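Local coordinates for cell wall surface anchor family protein (PDB 3TW0) that forms the adhesive tip of the group B streptococcal pilus, its metal-binding von Willebrand factor A-like domain probably engaging host surfaces, at residues A[200-214]-A[302-314]. The protein carries 2 engineered substitutions. Numbering follows the deposited sequence.
Sequences LNKIPDRSGILQEDF and GEPTTLYFNGNIR
Leu307 O is gripped by two backbone amides: Gly311 N, one helical turn on, and Ile209 N from the loop that follows helix 192-201, whose bond to Leu307 O is 3.1 Å long. They come from opposite faces of the carbonyl plane, so the loop bonds to helix 302-312 without breaking its i to i+4 ladder. Close approach here depends on two glycines: Gly208 CA lies 3.2 Å from Leu307 O, and Gly311 CA comes to 3.8 Å from Ile209 O.

At the next residue, the Asn312 carboxamide reads the loop backbone with both ends. Its OD1 accepts from Gln211 N at 2.8 Å, the N-H...O angle 151°, while ND2 gives a fairly straight bond to Tyr308 O of its own helix and a weak, bent one to Ile209 O. These partners probably fix the orientation of the amide. Asn310, with CG anti to its own carbonyl carbon (chi1 -73°), swings its amide to the loop side, where ND2 bonds to Ser207 O at 3.3 Å from above that carbonyl's plane; a water joins the same two atoms. Another water links Asp205 OD2 to Asn310 O, and a third spans Gln211 OE1 and Tyr308 OH.

Apolar groups fill in around these bonds. The Leu307 methyls divide the work, CD2 meeting Leu200 CD2 at 3.7 Å and CD1 meeting Ile209 CD1. Phe214 lies across Tyr308 CB, with CZ 3.8 Å away, and reaches Pro304 as well; Gln146 of helix 145-159 touches both Phe214 and Tyr308. The loop thus flanks a helix whose Phe309 packs on strand 319-324 of the von Willebrand factor A fold's parallel sheet, away from the magnesium site. Since the loop offers only main-chain atoms to the direct hydrogen bonds, the pairing probably depends more on its path than on its polar side chains.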
ATOM      1  N   LEU A 200      -0.877 -21.669  -1.343  1.00 17.20           N
ATOM      2  CA  LEU A 200      -0.679 -21.825   0.092  1.00 17.38           C
ATOM      3  C   LEU A 200       0.165 -23.065   0.410  1.00 18.76           C
ATOM      4  O   LEU A 200       0.934 -23.048   1.367  1.00 18.14           O
ATOM      5  CB  LEU A 200      -2.022 -21.956   0.808  1.00 17.10           C
ATOM      6  CG  LEU A 200      -3.113 -20.858   0.762  1.00 17.06           C
ATOM      7  CD1 LEU A 200      -4.362 -21.341   1.482  1.00 14.42           C
ATOM      8  CD2 LEU A 200      -2.645 -19.506   1.381  1.00 16.59           C
ATOM      9  N   ASN A 201       0.008 -24.129  -0.400  1.00 18.86           N
ATOM     10  CA  ASN A 201       0.651 -25.411  -0.137  1.00 19.15           C
ATOM     11  C   ASN A 201       2.153 -25.261  -0.147  1.00 19.43           C
ATOM     12  O   ASN A 201       2.862 -26.053   0.476  1.00 19.00           O
ATOM     13  CB  ASN A 201       0.179 -26.515  -1.131  1.00 19.62           C
ATOM     14  CG  ASN A 201      -1.211 -27.058  -0.788  1.00 21.68           C
ATOM     15  OD1 ASN A 201      -1.629 -26.994   0.358  1.00 25.27           O
ATOM     16  ND2 ASN A 201      -1.926 -27.597  -1.778  1.00 19.12           N
ATOM     17  N   LYS A 202       2.632 -24.185  -0.788  1.00 19.65           N
ATOM     18  CA  LYS A 202       4.062 -23.949  -0.947  1.00 19.48           C
ATOM     19  C   LYS A 202       4.765 -23.404   0.314  1.00 19.44           C
ATOM     20  O   LYS A 202       5.981 -23.493   0.410  1.00 19.18           O
ATOM     21  CB  LYS A 202       4.334 -23.042  -2.169  1.00 19.64           C
ATOM     22  CG  LYS A 202       3.955 -23.664  -3.538  1.00 20.20           C
ATOM     23  CD  LYS A 202       4.212 -22.615  -4.634  1.00 21.90           C
ATOM     24  CE  LYS A 202       3.634 -22.983  -5.974  1.00 21.78           C
ATOM     25  NZ  LYS A 202       4.260 -22.087  -6.997  1.00 22.62           N
ATOM     26  N   ILE A 203       4.002 -22.855   1.262  1.00 18.62           N
ATOM     27  CA  ILE A 203       4.544 -22.365   2.543  1.00 19.48           C
ATOM     28  C   ILE A 203       4.297 -23.451   3.612  1.00 19.43           C
ATOM     29  O   ILE A 203       3.187 -23.990   3.668  1.00 18.31           O
ATOM     30  CB  ILE A 203       3.810 -21.057   3.029  1.00 19.06           C
ATOM     31  CG1 ILE A 203       3.673 -20.013   1.917  1.00 21.66           C
ATOM     32  CG2 ILE A 203       4.426 -20.452   4.320  1.00 19.90           C
ATOM     33  CD1 ILE A 203       4.809 -19.914   0.932  1.00 20.20           C
ATOM     34  N   PRO A 204       5.327 -23.773   4.429  1.00 20.02           N
ATOM     35  CA  PRO A 204       5.204 -24.822   5.473  1.00 19.91           C
ATOM     36  C   PRO A 204       3.879 -24.735   6.243  1.00 20.19           C
ATOM     37  O   PRO A 204       3.142 -25.732   6.263  1.00 21.61           O
ATOM     38  CB  PRO A 204       6.434 -24.594   6.372  1.00 19.36           C
ATOM     39  CG  PRO A 204       7.484 -24.032   5.397  1.00 20.73           C
ATOM     40  CD  PRO A 204       6.721 -23.279   4.306  1.00 19.76           C
ATOM     41  N   ASP A 205       3.536 -23.575   6.806  1.00 19.19           N
ATOM     42  CA  ASP A 205       2.296 -23.461   7.597  1.00 18.74           C
ATOM     43  C   ASP A 205       1.045 -23.039   6.808  1.00 17.93           C
ATOM     44  O   ASP A 205       0.003 -22.763   7.420  1.00 18.34           O
ATOM     45  CB  ASP A 205       2.485 -22.513   8.800  1.00 18.43           C
ATOM     46  CG  ASP A 205       2.521 -21.021   8.381  1.00 19.72           C
ATOM     47  OD1 ASP A 205       2.344 -20.709   7.182  1.00 23.15           O
ATOM     48  OD2 ASP A 205       2.752 -20.153   9.233  1.00 19.75           O
ATOM     49  N   ARG A 206       1.144 -22.976   5.482  1.00 16.96           N
ATOM     50  CA  ARG A 206      -0.012 -22.644   4.577  1.00 16.59           C
ATOM     51  C   ARG A 206      -0.685 -21.279   4.826  1.00 15.71           C
ATOM     52  O   ARG A 206      -1.848 -21.096   4.463  1.00 15.40           O
ATOM     53  CB  ARG A 206      -1.097 -23.749   4.558  1.00 15.98           C
ATOM     54  CG  ARG A 206      -0.620 -25.150   4.099  1.00 16.71           C
ATOM     55  CD  ARG A 206      -1.846 -25.933   3.612  1.00 15.76           C
ATOM     56  NE  ARG A 206      -1.600 -27.285   3.139  1.00 16.45           N
ATOM     57  CZ  ARG A 206      -1.599 -28.379   3.915  1.00 19.87           C
ATOM     58  NH1 ARG A 206      -1.757 -28.265   5.224  1.00 16.19           N
ATOM     59  NH2 ARG A 206      -1.419 -29.595   3.378  1.00 15.79           N
ATOM     60  N   SER A 207       0.035 -20.337   5.444  1.00 16.27           N
ATOM     61  CA  SER A 207      -0.557 -19.037   5.837  1.00 16.79           C
ATOM     62  C   SER A 207      -0.233 -17.922   4.848  1.00 17.04           C
ATOM     63  O   SER A 207      -0.609 -16.782   5.086  1.00 18.66           O
ATOM     64  CB  SER A 207      -0.013 -18.558   7.186  1.00 15.37           C
ATOM     65  OG  SER A 207       1.394 -18.457   7.138  1.00 15.03           O
ATOM     66  N   GLY A 208       0.507 -18.236   3.796  1.00 17.77           N
ATOM     67  CA  GLY A 208       0.973 -17.200   2.834  1.00 16.91           C
ATOM     68  C   GLY A 208       1.141 -17.724   1.431  1.00 16.88           C
ATOM     69  O   GLY A 208       0.853 -18.898   1.145  1.00 16.38           O
ATOM     70  N   ILE A 209       1.655 -16.855   0.556  1.00 16.46           N
ATOM     71  CA  ILE A 209       1.885 -17.156  -0.836  1.00 16.47           C
ATOM     72  C   ILE A 209       3.262 -16.599  -1.186  1.00 16.80           C
ATOM     73  O   ILE A 209       3.634 -15.480  -0.737  1.00 16.38           O
ATOM     74  CB  ILE A 209       0.826 -16.482  -1.742  1.00 16.95           C
ATOM     75  CG1 ILE A 209      -0.573 -17.058  -1.470  1.00 17.02           C
ATOM     76  CG2 ILE A 209       1.200 -16.614  -3.225  1.00 17.27           C
ATOM     77  CD1 ILE A 209      -1.718 -16.468  -2.359  1.00 17.27           C
ATOM     78  N   LEU A 210       4.015 -17.367  -1.964  1.00 16.67           N
ATOM     79  CA  LEU A 210       5.370 -16.970  -2.322  1.00 18.13           C
ATOM     80  C   LEU A 210       5.332 -15.817  -3.322  1.00 17.89           C
ATOM     81  O   LEU A 210       4.378 -15.687  -4.082  1.00 17.39           O
ATOM     82  CB  LEU A 210       6.176 -18.147  -2.898  1.00 18.04           C
ATOM     83  CG  LEU A 210       6.678 -19.241  -1.936  1.00 20.81           C
ATOM     84  CD1 LEU A 210       7.181 -20.466  -2.727  1.00 19.98           C
ATOM     85  CD2 LEU A 210       7.755 -18.760  -0.916  1.00 20.74           C
ATOM     86  N   GLN A 211       6.383 -15.001  -3.319  1.00 18.21           N
ATOM     87  CA  GLN A 211       6.525 -13.932  -4.311  1.00 19.20           C
ATOM     88  C   GLN A 211       6.272 -14.392  -5.754  1.00 19.24           C
ATOM     89  O   GLN A 211       5.605 -13.687  -6.540  1.00 19.22           O
ATOM     90  CB  GLN A 211       7.902 -13.256  -4.213  1.00 19.09           C
ATOM     91  CG  GLN A 211       8.021 -12.020  -5.120  1.00 19.98           C
ATOM     92  CD  GLN A 211       9.191 -11.130  -4.777  1.00 20.58           C
ATOM     93  OE1 GLN A 211       9.330 -10.656  -3.648  1.00 21.95           O
ATOM     94  NE2 GLN A 211      10.028 -10.870  -5.765  1.00 21.81           N
ATOM     95  N   GLU A 212       6.775 -15.578  -6.088  1.00 19.00           N
ATOM     96  CA  GLU A 212       6.692 -16.108  -7.452  1.00 19.29           C
ATOM     97  C   GLU A 212       5.239 -16.272  -7.968  1.00 18.60           C
ATOM     98  O   GLU A 212       5.021 -16.387  -9.173  1.00 17.84           O
ATOM     99  CB  GLU A 212       7.446 -17.435  -7.559  1.00 19.71           C
ATOM    100  CG  GLU A 212       6.769 -18.532  -6.743  1.00 22.14           C
ATOM    101  CD  GLU A 212       7.502 -19.845  -6.807  1.00 25.64           C
ATOM    102  OE1 GLU A 212       8.720 -19.836  -6.610  1.00 31.16           O
ATOM    103  OE2 GLU A 212       6.868 -20.882  -7.053  1.00 26.89           O
ATOM    104  N   ASP A 213       4.265 -16.313  -7.051  1.00 17.91           N
ATOM    105  CA  ASP A 213       2.868 -16.434  -7.430  1.00 16.86           C
ATOM    106  C   ASP A 213       2.131 -15.109  -7.284  1.00 16.12           C
ATOM    107  O   ASP A 213       0.898 -15.092  -7.276  1.00 16.28           O
ATOM    108  CB  ASP A 213       2.159 -17.506  -6.600  1.00 16.75           C
ATOM    109  CG  ASP A 213       2.695 -18.890  -6.873  1.00 19.75           C
ATOM    110  OD1 ASP A 213       2.730 -19.306  -8.057  1.00 19.76           O
ATOM    111  OD2 ASP A 213       3.096 -19.555  -5.902  1.00 19.40           O
ATOM    112  N   PHE A 214       2.888 -14.023  -7.136  1.00 15.92           N
ATOM    113  CA  PHE A 214       2.364 -12.661  -7.342  1.00 15.43           C
ATOM    114  C   PHE A 214       2.862 -12.138  -8.704  1.00 16.12           C
ATOM    115  O   PHE A 214       3.917 -12.564  -9.214  1.00 16.40           O
ATOM    116  CB  PHE A 214       2.811 -11.695  -6.233  1.00 14.60           C
ATOM    117  CG  PHE A 214       2.050 -11.840  -4.920  1.00 14.72           C
ATOM    118  CD1 PHE A 214       0.945 -11.021  -4.632  1.00 12.46           C
ATOM    119  CD2 PHE A 214       2.464 -12.766  -3.960  1.00 14.85           C
ATOM    120  CE1 PHE A 214       0.238 -11.124  -3.406  1.00 11.45           C
ATOM    121  CE2 PHE A 214       1.789 -12.893  -2.730  1.00 12.19           C
ATOM    122  CZ  PHE A 214       0.663 -12.077  -2.444  1.00 14.77           C
ATOM    123  N   GLY A 302      -5.704  -5.919   2.311  1.00 15.80           N
ATOM    124  CA  GLY A 302      -5.119  -6.486   3.530  1.00 15.69           C
ATOM    125  C   GLY A 302      -4.746  -7.930   3.292  1.00 15.67           C
ATOM    126  O   GLY A 302      -3.636  -8.349   3.586  1.00 16.06           O
ATOM    127  N   GLU A 303      -5.667  -8.694   2.714  1.00 15.75           N
ATOM    128  CA  GLU A 303      -5.415 -10.094   2.519  1.00 15.51           C
ATOM    129  C   GLU A 303      -4.187 -10.402   1.637  1.00 15.17           C
ATOM    130  O   GLU A 303      -3.304 -11.160   2.052  1.00 14.34           O
ATOM    131  CB  GLU A 303      -6.678 -10.871   2.088  1.00 15.10           C
ATOM    132  CG  GLU A 303      -6.386 -12.374   1.979  1.00 17.74           C
ATOM    133  CD  GLU A 303      -7.507 -13.203   1.360  1.00 20.86           C
ATOM    134  OE1 GLU A 303      -8.479 -12.625   0.836  1.00 20.39           O
ATOM    135  OE2 GLU A 303      -7.410 -14.457   1.404  1.00 20.99           O
ATOM    136  N   PRO A 304      -4.113  -9.823   0.415  1.00 14.59           N
ATOM    137  CA  PRO A 304      -2.910 -10.184  -0.335  1.00 13.35           C
ATOM    138  C   PRO A 304      -1.652  -9.713   0.358  1.00 13.18           C
ATOM    139  O   PRO A 304      -0.625 -10.400   0.270  1.00 11.73           O
ATOM    140  CB  PRO A 304      -3.110  -9.491  -1.711  1.00 13.33           C
ATOM    141  CG  PRO A 304      -4.238  -8.474  -1.465  1.00 14.15           C
ATOM    142  CD  PRO A 304      -5.104  -9.137  -0.436  1.00 13.89           C
ATOM    143  N   THR A 305      -1.728  -8.597   1.093  1.00 12.25           N
ATOM    144  CA  THR A 305      -0.544  -8.139   1.817  1.00 12.99           C
ATOM    145  C   THR A 305      -0.095  -9.116   2.948  1.00 12.62           C
ATOM    146  O   THR A 305       1.116  -9.361   3.111  1.00 12.45           O
ATOM    147  CB  THR A 305      -0.725  -6.718   2.364  1.00 12.91           C
ATOM    148  OG1 THR A 305      -1.145  -5.837   1.294  1.00 14.59           O
ATOM    149  CG2 THR A 305       0.569  -6.219   2.940  1.00 13.18           C
ATOM    150  N   THR A 306      -1.063  -9.604   3.726  1.00 12.45           N
ATOM    151  CA  THR A 306      -0.825 -10.580   4.824  1.00 13.56           C
ATOM    152  C   THR A 306      -0.251 -11.890   4.275  1.00 12.54           C
ATOM    153  O   THR A 306       0.723 -12.432   4.818  1.00 13.54           O
ATOM    154  CB  THR A 306      -2.138 -10.855   5.630  1.00 13.27           C
ATOM    155  OG1 THR A 306      -2.649  -9.621   6.139  1.00 13.31           O
ATOM    156  CG2 THR A 306      -1.893 -11.813   6.817  1.00 14.55           C
ATOM    157  N   LEU A 307      -0.828 -12.357   3.174  1.00 13.04           N
ATOM    158  CA  LEU A 307      -0.355 -13.557   2.523  1.00 13.69           C
ATOM    159  C   LEU A 307       1.076 -13.365   2.041  1.00 14.46           C
ATOM    160  O   LEU A 307       1.932 -14.241   2.215  1.00 13.77           O
ATOM    161  CB  LEU A 307      -1.294 -13.965   1.391  1.00 13.72           C
ATOM    162  CG  LEU A 307      -2.678 -14.520   1.746  1.00 14.56           C
ATOM    163  CD1 LEU A 307      -3.559 -14.523   0.503  1.00 12.64           C
ATOM    164  CD2 LEU A 307      -2.611 -15.942   2.389  1.00 14.43           C
ATOM    165  N   TYR A 308       1.371 -12.200   1.470  1.00 14.70           N
ATOM    166  CA  TYR A 308       2.735 -11.958   1.061  1.00 15.09           C
ATOM    167  C   TYR A 308       3.653 -11.918   2.282  1.00 15.39           C
ATOM    168  O   TYR A 308       4.750 -12.492   2.260  1.00 17.21           O
ATOM    169  CB  TYR A 308       2.891 -10.645   0.269  1.00 15.44           C
ATOM    170  CG  TYR A 308       4.328 -10.247   0.285  1.00 15.70           C
ATOM    171  CD1 TYR A 308       5.223 -10.775  -0.632  1.00 18.44           C
ATOM    172  CD2 TYR A 308       4.813  -9.436   1.300  1.00 19.54           C
ATOM    173  CE1 TYR A 308       6.576 -10.460  -0.572  1.00 19.62           C
ATOM    174  CE2 TYR A 308       6.157  -9.114   1.378  1.00 22.55           C
ATOM    175  CZ  TYR A 308       7.027  -9.623   0.439  1.00 21.82           C
ATOM    176  OH  TYR A 308       8.355  -9.274   0.550  1.00 24.28           O
ATOM    177  N   PHE A 309       3.210 -11.245   3.340  1.00 15.28           N
ATOM    178  CA  PHE A 309       3.988 -11.142   4.574  1.00 15.26           C
ATOM    179  C   PHE A 309       4.298 -12.545   5.103  1.00 16.21           C
ATOM    180  O   PHE A 309       5.457 -12.889   5.356  1.00 16.08           O
ATOM    181  CB  PHE A 309       3.225 -10.329   5.621  1.00 14.59           C
ATOM    182  CG  PHE A 309       3.966 -10.155   6.929  1.00 14.17           C
ATOM    183  CD1 PHE A 309       4.851  -9.080   7.119  1.00 15.48           C
ATOM    184  CD2 PHE A 309       3.776 -11.067   7.982  1.00 15.81           C
ATOM    185  CE1 PHE A 309       5.555  -8.933   8.339  1.00 18.40           C
ATOM    186  CE2 PHE A 309       4.467 -10.928   9.182  1.00 14.47           C
ATOM    187  CZ  PHE A 309       5.338  -9.855   9.374  1.00 14.96           C
ATOM    188  N   ASN A 310       3.246 -13.351   5.241  1.00 16.80           N
ATOM    189  CA  ASN A 310       3.374 -14.681   5.821  1.00 16.51           C
ATOM    190  C   ASN A 310       4.156 -15.651   4.944  1.00 16.71           C
ATOM    191  O   ASN A 310       4.748 -16.594   5.435  1.00 16.55           O
ATOM    192  CB  ASN A 310       1.995 -15.260   6.165  1.00 16.22           C
ATOM    193  CG  ASN A 310       1.363 -14.597   7.387  1.00 16.08           C
ATOM    194  OD1 ASN A 310       2.058 -13.992   8.198  1.00 16.24           O
ATOM    195  ND2 ASN A 310       0.034 -14.711   7.523  1.00 15.36           N
ATOM    196  N   GLY A 311       4.162 -15.420   3.644  1.00 17.46           N
ATOM    197  CA  GLY A 311       4.879 -16.282   2.720  1.00 16.82           C
ATOM    198  C   GLY A 311       6.359 -15.973   2.600  1.00 17.66           C
ATOM    199  O   GLY A 311       7.166 -16.876   2.344  1.00 17.92           O
ATOM    200  N   ASN A 312       6.733 -14.707   2.767  1.00 16.67           N
ATOM    201  CA  ASN A 312       8.057 -14.234   2.330  1.00 16.62           C
ATOM    202  C   ASN A 312       8.840 -13.460   3.402  1.00 17.23           C
ATOM    203  O   ASN A 312      10.067 -13.313   3.291  1.00 17.27           O
ATOM    204  CB  ASN A 312       7.919 -13.366   1.046  1.00 17.07           C
ATOM    205  CG  ASN A 312       7.184 -14.080  -0.085  1.00 16.22           C
ATOM    206  OD1 ASN A 312       7.815 -14.728  -0.911  1.00 20.94           O
ATOM    207  ND2 ASN A 312       5.846 -13.961  -0.135  1.00 16.69           N
ATOM    208  N   ILE A 313       8.137 -12.953   4.422  1.00 17.33           N
ATOM    209  CA  ILE A 313       8.773 -12.200   5.492  1.00 19.48           C
ATOM    210  C   ILE A 313       8.870 -12.987   6.787  1.00 20.44           C
ATOM    211  O   ILE A 313       9.952 -13.152   7.300  1.00 21.01           O
ATOM    212  CB  ILE A 313       8.047 -10.872   5.831  1.00 19.20           C
ATOM    213  CG1 ILE A 313       7.739 -10.049   4.572  1.00 22.01           C
ATOM    214  CG2 ILE A 313       8.831 -10.069   6.887  1.00 18.42           C
ATOM    215  CD1 ILE A 313       8.934  -9.514   3.824  1.00 22.15           C
ATOM    216  N   ARG A 314       7.727 -13.415   7.318  1.00 21.84           N
ATOM    217  CA  ARG A 314       7.642 -14.116   8.614  1.00 23.83           C
ATOM    218  C   ARG A 314       8.603 -15.309   8.706  1.00 24.12           C
ATOM    219  O   ARG A 314       9.271 -15.466   9.723  1.00 24.27           O
ATOM    220  CB  ARG A 314       6.211 -14.576   8.878  1.00 24.21           C
ATOM    221  CG  ARG A 314       5.979 -15.146  10.269  1.00 26.78           C
ATOM    222  CD  ARG A 314       4.530 -15.598  10.450  1.00 30.12           C
ATOM    223  NE  ARG A 314       4.030 -14.915  11.630  1.00 38.03           N
ATOM    224  CZ  ARG A 314       3.155 -13.914  11.628  1.00 37.13           C
ATOM    225  NH1 ARG A 314       2.591 -13.502  10.510  1.00 36.88           N
ATOM    226  NH2 ARG A 314       2.813 -13.353  12.772  1.00 38.33           N
TER
HETATM  227  O   HOH W   1       4.825 -18.311   7.924  1.00 29.39           O
HETATM  228  O   HOH W   2      -2.808 -15.725   6.214  1.00 26.76           O
HETATM  229  O   HOH W   3       9.790 -10.750  -1.106  1.00 24.37           O